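Local coordinates for protein carboxyvinyl-carboxyphosphonate phosphorylmutase (Bacillus anthracis, PDB 4IQD) that belongs to a TIM-barrel family of enzymes and binds pyruvic acid at several sites, at residues Leu43-Asn47 with Thr48-Ala52; Arg204-Asn207 with Ser208-Ala212; Pro225-Ser228 with Ala229-Ala233. All blocks are in the same frame, centred on the assembly; numbering follows the deposited sequence.

The three contacts follow one another along the chain, and none encloses or crosses another. Each is a local turn at a helix end, with no residues between its two segments. Contact 1, at 43-52, closes the C-terminal end of helix 39-48 and leads into strand 53-55. Contact 2, at 204-212, ends helix 200-209 ahead of strand 215-217. Contact 3, at 225-233, starts helix 229-234, which precedes strand 239-242. Contacts 1 and 2 thus lead from helix toward strand in the barrel fold, contact 3 from the loop after strand 215-217 into a helix. Contacts 2 and 3 come within about 6 Å at their nearest atoms without touching, whereas contacts 1 and 3 both meet the second subunit.

Contact 1. Residues Leu43-Asn47 with Thr48-Ala52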
ATOM      1  N   LEU A  43      -0.967  10.527   4.070  1.00 18.63           N
ATOM      2  CA  LEU A  43      -1.062  11.882   3.545  1.00 19.00           C
ATOM      3  C   LEU A  43      -2.485  12.427   3.600  1.00 18.94           C
ATOM      4  O   LEU A  43      -2.698  13.601   3.894  1.00 19.16           O
ATOM      5  CB  LEU A  43      -0.534  11.925   2.110  1.00 27.14           C
ATOM      6  CG  LEU A  43       0.978  11.725   1.979  1.00 28.08           C
ATOM      7  CD1 LEU A  43       1.370  11.398   0.542  1.00 29.10           C
ATOM      8  CD2 LEU A  43       1.716  12.962   2.472  1.00 28.47           C
ATOM      9  N   VAL A  44      -3.460  11.572   3.311  1.00 22.98           N
ATOM     10  CA  VAL A  44      -4.860  11.979   3.343  1.00 23.77           C
ATOM     11  C   VAL A  44      -5.312  12.289   4.764  1.00 18.54           C
ATOM     12  O   VAL A  44      -6.062  13.237   4.994  1.00 24.97           O
ATOM     13  CB  VAL A  44      -5.779  10.899   2.758  1.00 18.57           C
ATOM     14  CG1 VAL A  44      -7.215  11.377   2.763  1.00 22.16           C
ATOM     15  CG2 VAL A  44      -5.354  10.556   1.355  1.00 24.25           C
ATOM     16  N   ALA A  45      -4.847  11.486   5.714  1.00 19.12           N
ATOM     17  CA  ALA A  45      -5.183  11.688   7.114  1.00 18.15           C
ATOM     18  C   ALA A  45      -4.683  13.042   7.599  1.00 21.92           C
ATOM     19  O   ALA A  45      -5.430  13.802   8.213  1.00 25.29           O
ATOM     20  CB  ALA A  45      -4.602  10.570   7.965  1.00 17.87           C
ATOM     21  N   ARG A  46      -3.416  13.329   7.311  1.00 22.08           N
ATOM     22  CA  ARG A  46      -2.798  14.598   7.674  1.00 18.96           C
ATOM     23  C   ARG A  46      -3.618  15.747   7.112  1.00 22.43           C
ATOM     24  O   ARG A  46      -4.013  16.656   7.838  1.00 24.69           O
ATOM     25  CB  ARG A  46      -1.365  14.659   7.134  1.00 28.23           C
ATOM     26  CG  ARG A  46      -0.537  15.853   7.612  1.00 31.99           C
ATOM     27  CD  ARG A  46      -0.490  16.986   6.591  1.00 34.02           C
ATOM     28  NE  ARG A  46       0.139  16.593   5.331  1.00 37.46           N
ATOM     29  CZ  ARG A  46       1.450  16.613   5.110  1.00 37.62           C
ATOM     30  NH1 ARG A  46       2.279  16.997   6.069  1.00 40.88           N
ATOM     31  NH2 ARG A  46       1.932  16.242   3.932  1.00 36.27           N
ATOM     32  N   ASN A  47      -3.883  15.683   5.812  1.00 21.22           N
ATOM     33  CA  ASN A  47      -4.664  16.701   5.132  1.00 22.15           C
ATOM     34  C   ASN A  47      -6.084  16.796   5.671  1.00 24.00           C
ATOM     35  O   ASN A  47      -6.722  17.840   5.569  1.00 28.88           O
ATOM     36  CB  ASN A  47      -4.675  16.436   3.626  1.00 27.98           C
ATOM     37  CG  ASN A  47      -3.279  16.434   3.029  1.00 31.74           C
ATOM     38  OD1 ASN A  47      -2.359  17.043   3.574  1.00 34.72           O
ATOM     39  ND2 ASN A  47      -3.115  15.745   1.908  1.00 32.21           N
ATOM     40  N   THR A  48      -6.575  15.705   6.250  1.00 20.60           N
ATOM     41  CA  THR A  48      -7.899  15.700   6.865  1.00 23.21           C
ATOM     42  C   THR A  48      -7.831  16.302   8.276  1.00 26.95           C
ATOM     43  O   THR A  48      -8.850  16.645   8.876  1.00 30.33           O
ATOM     44  CB  THR A  48      -8.516  14.286   6.855  1.00 25.83           C
ATOM     45  OG1 THR A  48      -8.657  13.849   5.500  1.00 29.29           O
ATOM     46  CG2 THR A  48      -9.886  14.277   7.481  1.00 27.53           C
ATOM     47  N   GLY A  49      -6.619  16.455   8.798  1.00 23.84           N
ATOM     48  CA  GLY A  49      -6.428  17.198  10.031  1.00 24.35           C
ATOM     49  C   GLY A  49      -6.117  16.376  11.264  1.00 23.50           C
ATOM     50  O   GLY A  49      -6.249  16.857  12.389  1.00 26.47           O
ATOM     51  N   PHE A  50      -5.699  15.134  11.062  1.00 21.87           N
ATOM     52  CA  PHE A  50      -5.321  14.289  12.181  1.00 22.42           C
ATOM     53  C   PHE A  50      -3.861  14.527  12.547  1.00 23.78           C
ATOM     54  O   PHE A  50      -3.039  14.810  11.679  1.00 28.39           O
ATOM     55  CB  PHE A  50      -5.599  12.826  11.860  1.00 23.55           C
ATOM     56  CG  PHE A  50      -7.053  12.538  11.617  1.00 26.35           C
ATOM     57  CD1 PHE A  50      -7.927  12.371  12.679  1.00 27.02           C
ATOM     58  CD2 PHE A  50      -7.548  12.437  10.329  1.00 24.82           C
ATOM     59  CE1 PHE A  50      -9.266  12.107  12.457  1.00 26.33           C
ATOM     60  CE2 PHE A  50      -8.883  12.173  10.106  1.00 23.73           C
ATOM     61  CZ  PHE A  50      -9.741  12.007  11.168  1.00 24.92           C
ATOM     62  N   LEU A  51      -3.553  14.418  13.835  1.00 22.26           N
ATOM     63  CA  LEU A  51      -2.265  14.864  14.362  1.00 19.54           C
ATOM     64  C   LEU A  51      -1.359  13.719  14.792  1.00 21.01           C
ATOM     65  O   LEU A  51      -0.269  13.934  15.324  1.00 20.03           O
ATOM     66  CB  LEU A  51      -2.493  15.800  15.546  1.00 22.75           C
ATOM     67  CG  LEU A  51      -3.417  16.986  15.270  1.00 27.58           C
ATOM     68  CD1 LEU A  51      -3.575  17.832  16.521  1.00 29.64           C
ATOM     69  CD2 LEU A  51      -2.897  17.819  14.108  1.00 27.88           C
ATOM     70  N   ALA A  52      -1.823  12.499  14.566  1.00 22.06           N
ATOM     71  CA  ALA A  52      -1.059  11.314  14.896  1.00 22.69           C
ATOM     72  C   ALA A  52      -1.596  10.193  14.032  1.00 23.42           C
ATOM     73  O   ALA A  52      -2.735  10.250  13.584  1.00 25.25           O
ATOM     74  CB  ALA A  52      -1.203  10.981  16.372  1.00 22.05           C
TER
HETATM   75  O   HOH W   1      -2.878  17.333  10.508  1.00 33.20           O
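Gly-49 folds back on Ala-45 and Arg-46 in a Schellman motif that ends helix 39-48, just before the chain enters strand 53-55 of the TIM-barrel fold. Phe-50 N reaches Ala-45 O at 3.2 Å and almost straight (N-H...O 174°), and Gly-49 N binds Arg-46 O at 2.8 Å. Weak bonds from Thr-48 N and Gly-49 N also converge on Ala-45 O, which therefore gathers three successive N-H groups. The positive phi of Gly-49, 107°, turns the chain out of its helical path at this point.

One side chain adds to the backbone pairing. Thr-48 OG1 donates to Val-44 O at 2.7 Å from above the carbonyl plane; with OG1 beside its own backbone N (chi1 -61°), the hydroxyl is held back against the preceding turn, where Val-44 CG1 runs alongside it.

The apolar part is small: Ala-45 CB meets Phe-50 CD2 at 4.2 Å, and Ala-45 O sits at the ring edge, near its plane. Beyond the turn, the Phe-50 ring packs on Gln-32 and Pro-34 of strand 31-34 and makes a cation-pi contact with Lys-262 of the second subunit. The NZ of that lysine also bonds to Gly-49 O, so the helix end forms part of the dimer interface.

A water bridges the turn, donating to Arg-46 O at 3.0 Å and to Phe-50 O at 2.8 Å.

Contact 2. Residues Arg204-Asn207 with Ser208-Ala212; sequences RLFN and SKVNA
The Phe-206 ring carries Val-210 CG2 over one face, a CH-pi contact in which CG2 lies 3.8 Å from the ring centroid and 20° off the ring normal. The methyl is shifted toward the rim, and its nearest ring atom, Phe-206 CE2, is 3.6 Å from Val-210 CG2. With CG anti to the backbone N (chi1 -167°), the phenyl group points toward the C-terminal end of the helix, where Val-210 meets it. Ile-178 and Ala-181 of helix 174-187, together with Ile-192 and Pro-194 of strand 191-194, pack around the same ring and bury it.

The backbone shows the helix running out. Ser-208 N still bonds to Arg-204 O at 3.0 Å, four residues back. Lys-209 N has a weak bond to Leu-205 O, four residues back, and another, not weak, to Phe-206 O at 3.2 Å, three back. Val-210 then leaves helical geometry, and Asn-211 centres an inverse gamma turn closed by a weak bond from Ala-212 N to Val-210 O. Asn-182 ND2, from helix 174-187, takes Lys-209 O as its acceptor.

The helix end thus combines two kinds of chemistry: the Phe-206 ring, with Val-210 on one face, packs against helix 174-187 and strand 191-194, so this side is apolar, while Lys-209 N is shared between carbonyls three and four residues back, as is common where a helix ends.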
ATOM      1  N   ARG A 204     -14.885   3.609  33.029  1.00 18.92           N
ATOM      2  CA  ARG A 204     -14.674   4.570  34.108  1.00 19.57           C
ATOM      3  C   ARG A 204     -13.948   3.954  35.306  1.00 24.18           C
ATOM      4  O   ARG A 204     -13.098   4.599  35.920  1.00 26.10           O
ATOM      5  CB  ARG A 204     -16.013   5.163  34.554  1.00 20.67           C
ATOM      6  CG  ARG A 204     -16.825   5.812  33.437  1.00 20.90           C
ATOM      7  CD  ARG A 204     -18.078   6.484  33.994  1.00 24.10           C
ATOM      8  NE  ARG A 204     -18.836   7.224  32.986  1.00 20.09           N
ATOM      9  CZ  ARG A 204     -18.622   8.500  32.670  1.00 25.27           C
ATOM     10  NH1 ARG A 204     -17.662   9.185  33.274  1.00 29.27           N
ATOM     11  NH2 ARG A 204     -19.362   9.091  31.742  1.00 25.88           N
ATOM     12  N   LEU A 205     -14.286   2.711  35.636  1.00 24.64           N
ATOM     13  CA  LEU A 205     -13.649   2.025  36.757  1.00 26.66           C
ATOM     14  C   LEU A 205     -12.184   1.726  36.475  1.00 25.83           C
ATOM     15  O   LEU A 205     -11.328   1.892  37.345  1.00 27.69           O
ATOM     16  CB  LEU A 205     -14.368   0.720  37.082  1.00 27.42           C
ATOM     17  CG  LEU A 205     -13.687  -0.133  38.155  1.00 35.52           C
ATOM     18  CD1 LEU A 205     -13.600   0.624  39.476  1.00 39.44           C
ATOM     19  CD2 LEU A 205     -14.411  -1.452  38.343  1.00 38.72           C
ATOM     20  N   PHE A 206     -11.908   1.265  35.262  1.00 21.24           N
ATOM     21  CA  PHE A 206     -10.547   0.928  34.875  1.00 20.74           C
ATOM     22  C   PHE A 206      -9.693   2.187  34.924  1.00 22.02           C
ATOM     23  O   PHE A 206      -8.592   2.180  35.468  1.00 20.41           O
ATOM     24  CB  PHE A 206     -10.528   0.308  33.476  1.00 21.00           C
ATOM     25  CG  PHE A 206      -9.224  -0.354  33.120  1.00 25.01           C
ATOM     26  CD1 PHE A 206      -9.026  -1.702  33.366  1.00 25.38           C
ATOM     27  CD2 PHE A 206      -8.204   0.368  32.524  1.00 24.71           C
ATOM     28  CE1 PHE A 206      -7.829  -2.317  33.034  1.00 25.34           C
ATOM     29  CE2 PHE A 206      -7.005  -0.241  32.190  1.00 25.21           C
ATOM     30  CZ  PHE A 206      -6.819  -1.585  32.446  1.00 25.15           C
ATOM     31  N   ASN A 207     -10.225   3.269  34.362  1.00 21.88           N
ATOM     32  CA  ASN A 207      -9.577   4.572  34.398  1.00 24.47           C
ATOM     33  C   ASN A 207      -9.295   5.019  35.828  1.00 27.89           C
ATOM     34  O   ASN A 207      -8.261   5.625  36.108  1.00 27.19           O
ATOM     35  CB  ASN A 207     -10.459   5.605  33.687  1.00 27.69           C
ATOM     36  CG  ASN A 207      -9.806   6.970  33.588  1.00 31.58           C
ATOM     37  OD1 ASN A 207      -8.581   7.089  33.540  1.00 34.02           O
ATOM     38  ND2 ASN A 207     -10.626   8.014  33.556  1.00 31.79           N
ATOM     39  N   SER A 208     -10.214   4.692  36.731  1.00 26.74           N
ATOM     40  CA  SER A 208     -10.122   5.121  38.120  1.00 29.43           C
ATOM     41  C   SER A 208      -9.058   4.353  38.886  1.00 28.26           C
ATOM     42  O   SER A 208      -8.468   4.868  39.831  1.00 28.88           O
ATOM     43  CB  SER A 208     -11.472   4.946  38.814  1.00 27.97           C
ATOM     44  OG  SER A 208     -11.460   5.561  40.090  1.00 33.16           O
ATOM     45  N   LYS A 209      -8.815   3.116  38.477  1.00 25.94           N
ATOM     46  CA  LYS A 209      -7.907   2.250  39.212  1.00 27.97           C
ATOM     47  C   LYS A 209      -6.528   2.154  38.567  1.00 28.29           C
ATOM     48  O   LYS A 209      -5.620   1.552  39.134  1.00 29.65           O
ATOM     49  CB  LYS A 209      -8.509   0.851  39.353  1.00 33.82           C
ATOM     50  CG  LYS A 209      -8.506   0.308  40.775  1.00 40.49           C
ATOM     51  CD  LYS A 209      -9.732   0.763  41.544  1.00 42.56           C
ATOM     52  CE  LYS A 209      -9.625   0.403  43.015  1.00 44.73           C
ATOM     53  NZ  LYS A 209      -9.361  -1.048  43.226  1.00 45.98           N
ATOM     54  N   VAL A 210      -6.371   2.744  37.384  1.00 26.34           N
ATOM     55  CA  VAL A 210      -5.109   2.656  36.651  1.00 26.23           C
ATOM     56  C   VAL A 210      -4.463   4.033  36.450  1.00 30.81           C
ATOM     57  O   VAL A 210      -5.103   4.959  35.953  1.00 36.25           O
ATOM     58  CB  VAL A 210      -5.303   1.956  35.288  1.00 24.29           C
ATOM     59  CG1 VAL A 210      -4.017   1.983  34.481  1.00 22.19           C
ATOM     60  CG2 VAL A 210      -5.778   0.523  35.490  1.00 24.72           C
ATOM     61  N   ASN A 211      -3.192   4.154  36.826  0.52 29.56           N
ATOM     62  CA  ASN A 211      -2.487   5.438  36.778  0.52 29.91           C
ATOM     63  C   ASN A 211      -1.810   5.752  35.440  0.52 29.64           C
ATOM     64  O   ASN A 211      -0.598   5.958  35.381  0.52 30.47           O
ATOM     65  CB  ASN A 211      -1.461   5.528  37.913  0.52 30.43           C
ATOM     66  CG  ASN A 211      -0.435   4.410  37.864  0.52 30.03           C
ATOM     67  OD1 ASN A 211      -0.771   3.254  37.610  0.52 32.69           O
ATOM     68  ND2 ASN A 211       0.827   4.752  38.100  0.52 26.89           N
ATOM     69  N   ALA A 212      -2.602   5.807  34.376  1.00 24.78           N
ATOM     70  CA  ALA A 212      -2.083   6.048  33.035  1.00 23.48           C
ATOM     71  C   ALA A 212      -3.192   6.528  32.115  1.00 24.10           C
ATOM     72  O   ALA A 212      -4.360   6.240  32.351  1.00 29.18           O
ATOM     73  CB  ALA A 212      -1.455   4.781  32.471  1.00 23.11           C
TER

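Contact 3. Residues Pro225-Ser228 with Ala229-Ala233; sequences PYYS and AEEFA. With PYR (pyruvic acid), chain E.
Ser-228 and Glu-231 form a capping box at the start of helix 229-234, and Tyr-226, Tyr-227 and Glu-231 line a pocket that holds pyruvic acid. Ser-228 is the N-cap: its OG accepts from Glu-231 N at 3.1 Å. The OG lies between the backbone N and the carbonyl carbon (chi1 64°), which directs it at the first turn. In the reverse direction Ser-228 N points almost straight at Glu-231 OE2, although the modelled separation is so short that its exact length is doubtful. Phe-232 N bonds to Ser-228 O at 3.0 Å (N-H...O 172°), opening the regular helical pairing.

Two aromatic residues pack beside the cap. Tyr-227 CB sits over one face of the Phe-232 ring, 3.8 Å from its centroid, and the edge of the tyrosine ring is turned to that ring in a T-shaped pair with centroids 5.6 Å apart and planes at 75°. Glu-231 OE2 lies at the tyrosine edge, in its plane, with the carboxylate standing nearly upright to the ring.

Pyruvic acid lies against both loop and first helical turn: Tyr-226 O is 3.4 Å from its CB, Tyr-227 CD2 is 3.4 Å from its O, and Glu-231 OE1 is 3.6 Å from its OXT. Tyr-226 OH is hydrogen-bonded to Phe-221 N, and the backbone of Ala-229 bonds to the second subunit.

Ser-228 thus supplies an acceptor for an amide of the first turn, while the Glu-231 carboxylate serves the cap through OE2 and borders the ligand through OE1; the capping box thereby helps set where this side chain lies.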
ATOM      1  N   PRO A 225     -18.787  -0.918  20.810  1.00 26.63           N
ATOM      2  CA  PRO A 225     -19.851  -0.147  20.162  1.00 25.82           C
ATOM      3  C   PRO A 225     -19.289   1.134  19.567  1.00 25.88           C
ATOM      4  O   PRO A 225     -18.204   1.568  19.950  1.00 29.29           O
ATOM      5  CB  PRO A 225     -20.803   0.178  21.318  1.00 27.61           C
ATOM      6  CG  PRO A 225     -20.457  -0.780  22.395  1.00 23.72           C
ATOM      7  CD  PRO A 225     -18.993  -1.007  22.264  1.00 25.63           C
ATOM      8  N   TYR A 226     -20.023   1.736  18.642  1.00 25.30           N
ATOM      9  CA  TYR A 226     -19.516   2.905  17.941  1.00 24.18           C
ATOM     10  C   TYR A 226     -19.770   4.191  18.714  1.00 23.33           C
ATOM     11  O   TYR A 226     -20.627   4.995  18.361  1.00 25.43           O
ATOM     12  CB  TYR A 226     -20.079   2.967  16.523  1.00 21.98           C
ATOM     13  CG  TYR A 226     -19.772   1.715  15.741  1.00 20.46           C
ATOM     14  CD1 TYR A 226     -20.706   0.695  15.638  1.00 20.68           C
ATOM     15  CD2 TYR A 226     -18.535   1.537  15.136  1.00 26.00           C
ATOM     16  CE1 TYR A 226     -20.427  -0.457  14.939  1.00 20.54           C
ATOM     17  CE2 TYR A 226     -18.244   0.383  14.431  1.00 25.92           C
ATOM     18  CZ  TYR A 226     -19.196  -0.612  14.338  1.00 23.14           C
ATOM     19  OH  TYR A 226     -18.924  -1.767  13.639  1.00 21.18           O
ATOM     20  N   TYR A 227     -19.016   4.358  19.792  1.00 24.29           N
ATOM     21  CA  TYR A 227     -19.022   5.601  20.532  1.00 23.05           C
ATOM     22  C   TYR A 227     -18.260   6.649  19.749  1.00 21.81           C
ATOM     23  O   TYR A 227     -17.335   6.327  19.008  1.00 23.24           O
ATOM     24  CB  TYR A 227     -18.350   5.420  21.889  1.00 22.06           C
ATOM     25  CG  TYR A 227     -19.110   4.549  22.853  1.00 24.44           C
ATOM     26  CD1 TYR A 227     -18.639   3.293  23.197  1.00 25.52           C
ATOM     27  CD2 TYR A 227     -20.295   4.986  23.425  1.00 25.45           C
ATOM     28  CE1 TYR A 227     -19.325   2.495  24.087  1.00 27.79           C
ATOM     29  CE2 TYR A 227     -20.989   4.197  24.313  1.00 28.85           C
ATOM     30  CZ  TYR A 227     -20.502   2.950  24.641  1.00 31.18           C
ATOM     31  OH  TYR A 227     -21.191   2.155  25.528  1.00 35.94           O
ATOM     32  N   SER A 228     -18.642   7.907  19.914  1.00 22.96           N
ATOM     33  CA  SER A 228     -17.884   8.990  19.311  1.00 24.11           C
ATOM     34  C   SER A 228     -16.629   9.217  20.143  1.00 24.00           C
ATOM     35  O   SER A 228     -16.500   8.668  21.237  1.00 24.41           O
ATOM     36  CB  SER A 228     -18.725  10.267  19.226  1.00 25.04           C
ATOM     37  OG  SER A 228     -19.070  10.747  20.514  1.00 28.18           O
ATOM     38  N   ALA A 229     -15.703  10.013  19.622  1.00 20.62           N
ATOM     39  CA  ALA A 229     -14.484  10.334  20.355  1.00 25.56           C
ATOM     40  C   ALA A 229     -14.818  11.168  21.589  1.00 26.15           C
ATOM     41  O   ALA A 229     -14.202  11.013  22.642  1.00 24.63           O
ATOM     42  CB  ALA A 229     -13.507  11.067  19.463  1.00 20.36           C
ATOM     43  N   GLU A 230     -15.802  12.050  21.444  1.00 30.01           N
ATOM     44  CA  GLU A 230     -16.292  12.861  22.552  1.00 32.25           C
ATOM     45  C   GLU A 230     -16.850  11.953  23.635  1.00 27.30           C
ATOM     46  O   GLU A 230     -16.641  12.187  24.824  1.00 27.63           O
ATOM     47  CB  GLU A 230     -17.375  13.829  22.065  1.00 40.96           C
ATOM     48  CG  GLU A 230     -18.087  14.603  23.167  1.00 49.68           C
ATOM     49  CD  GLU A 230     -17.282  15.783  23.680  1.00 54.78           C
ATOM     50  OE1 GLU A 230     -16.281  16.154  23.028  1.00 57.01           O
ATOM     51  OE2 GLU A 230     -17.656  16.341  24.735  1.00 53.97           O
ATOM     52  N   GLU A 231     -17.554  10.909  23.214  1.00 23.90           N
ATOM     53  CA  GLU A 231     -18.080   9.935  24.156  1.00 26.03           C
ATOM     54  C   GLU A 231     -16.952   9.248  24.921  1.00 24.38           C
ATOM     55  O   GLU A 231     -16.935   9.294  26.140  1.00 25.95           O
ATOM     56  CB  GLU A 231     -19.002   8.932  23.456  1.00 29.01           C
ATOM     57  CG  GLU A 231     -20.425   9.459  23.291  1.00 29.94           C
ATOM     58  CD  GLU A 231     -21.226   8.708  22.247  1.00 34.06           C
ATOM     59  OE1 GLU A 231     -22.472   8.729  22.317  1.00 37.44           O
ATOM     60  OE2 GLU A 231     -20.613   8.105  21.347  1.00 36.39           O
ATOM     61  N   PHE A 232     -15.995   8.660  24.210  1.00 24.36           N
ATOM     62  CA  PHE A 232     -14.828   8.050  24.851  1.00 25.24           C
ATOM     63  C   PHE A 232     -14.122   8.992  25.817  1.00 21.55           C
ATOM     64  O   PHE A 232     -13.622   8.566  26.856  1.00 23.15           O
ATOM     65  CB  PHE A 232     -13.813   7.595  23.809  1.00 27.20           C
ATOM     66  CG  PHE A 232     -14.233   6.383  23.045  1.00 26.63           C
ATOM     67  CD1 PHE A 232     -14.496   6.466  21.695  1.00 20.58           C
ATOM     68  CD2 PHE A 232     -14.359   5.160  23.679  1.00 20.93           C
ATOM     69  CE1 PHE A 232     -14.882   5.360  20.993  1.00 22.22           C
ATOM     70  CE2 PHE A 232     -14.742   4.042  22.976  1.00 23.55           C
ATOM     71  CZ  PHE A 232     -15.004   4.141  21.629  1.00 20.58           C
ATOM     72  N   ALA A 233     -14.080  10.271  25.460  1.00 28.54           N
ATOM     73  CA  ALA A 233     -13.348  11.264  26.237  1.00 27.80           C
ATOM     74  C   ALA A 233     -13.904  11.443  27.645  1.00 29.56           C
ATOM     75  O   ALA A 233     -13.151  11.413  28.612  1.00 33.84           O
ATOM     76  CB  ALA A 233     -13.315  12.594  25.506  1.00 21.69           C
TER
HETATM   77  C   PYR E 403     -23.787   4.989  21.071  1.00 51.20           C
HETATM   78  O   PYR E 403     -22.683   4.284  21.060  1.00 52.89           O
HETATM   79  OXT PYR E 403     -24.163   5.592  22.172  1.00 50.87           O
HETATM   80  CA  PYR E 403     -24.568   5.078  19.923  1.00 46.83           C
HETATM   81  O3  PYR E 403     -25.807   5.487  20.004  1.00 43.83           O
HETATM   82  CB  PYR E 403     -23.999   4.730  18.582  1.00 47.61           C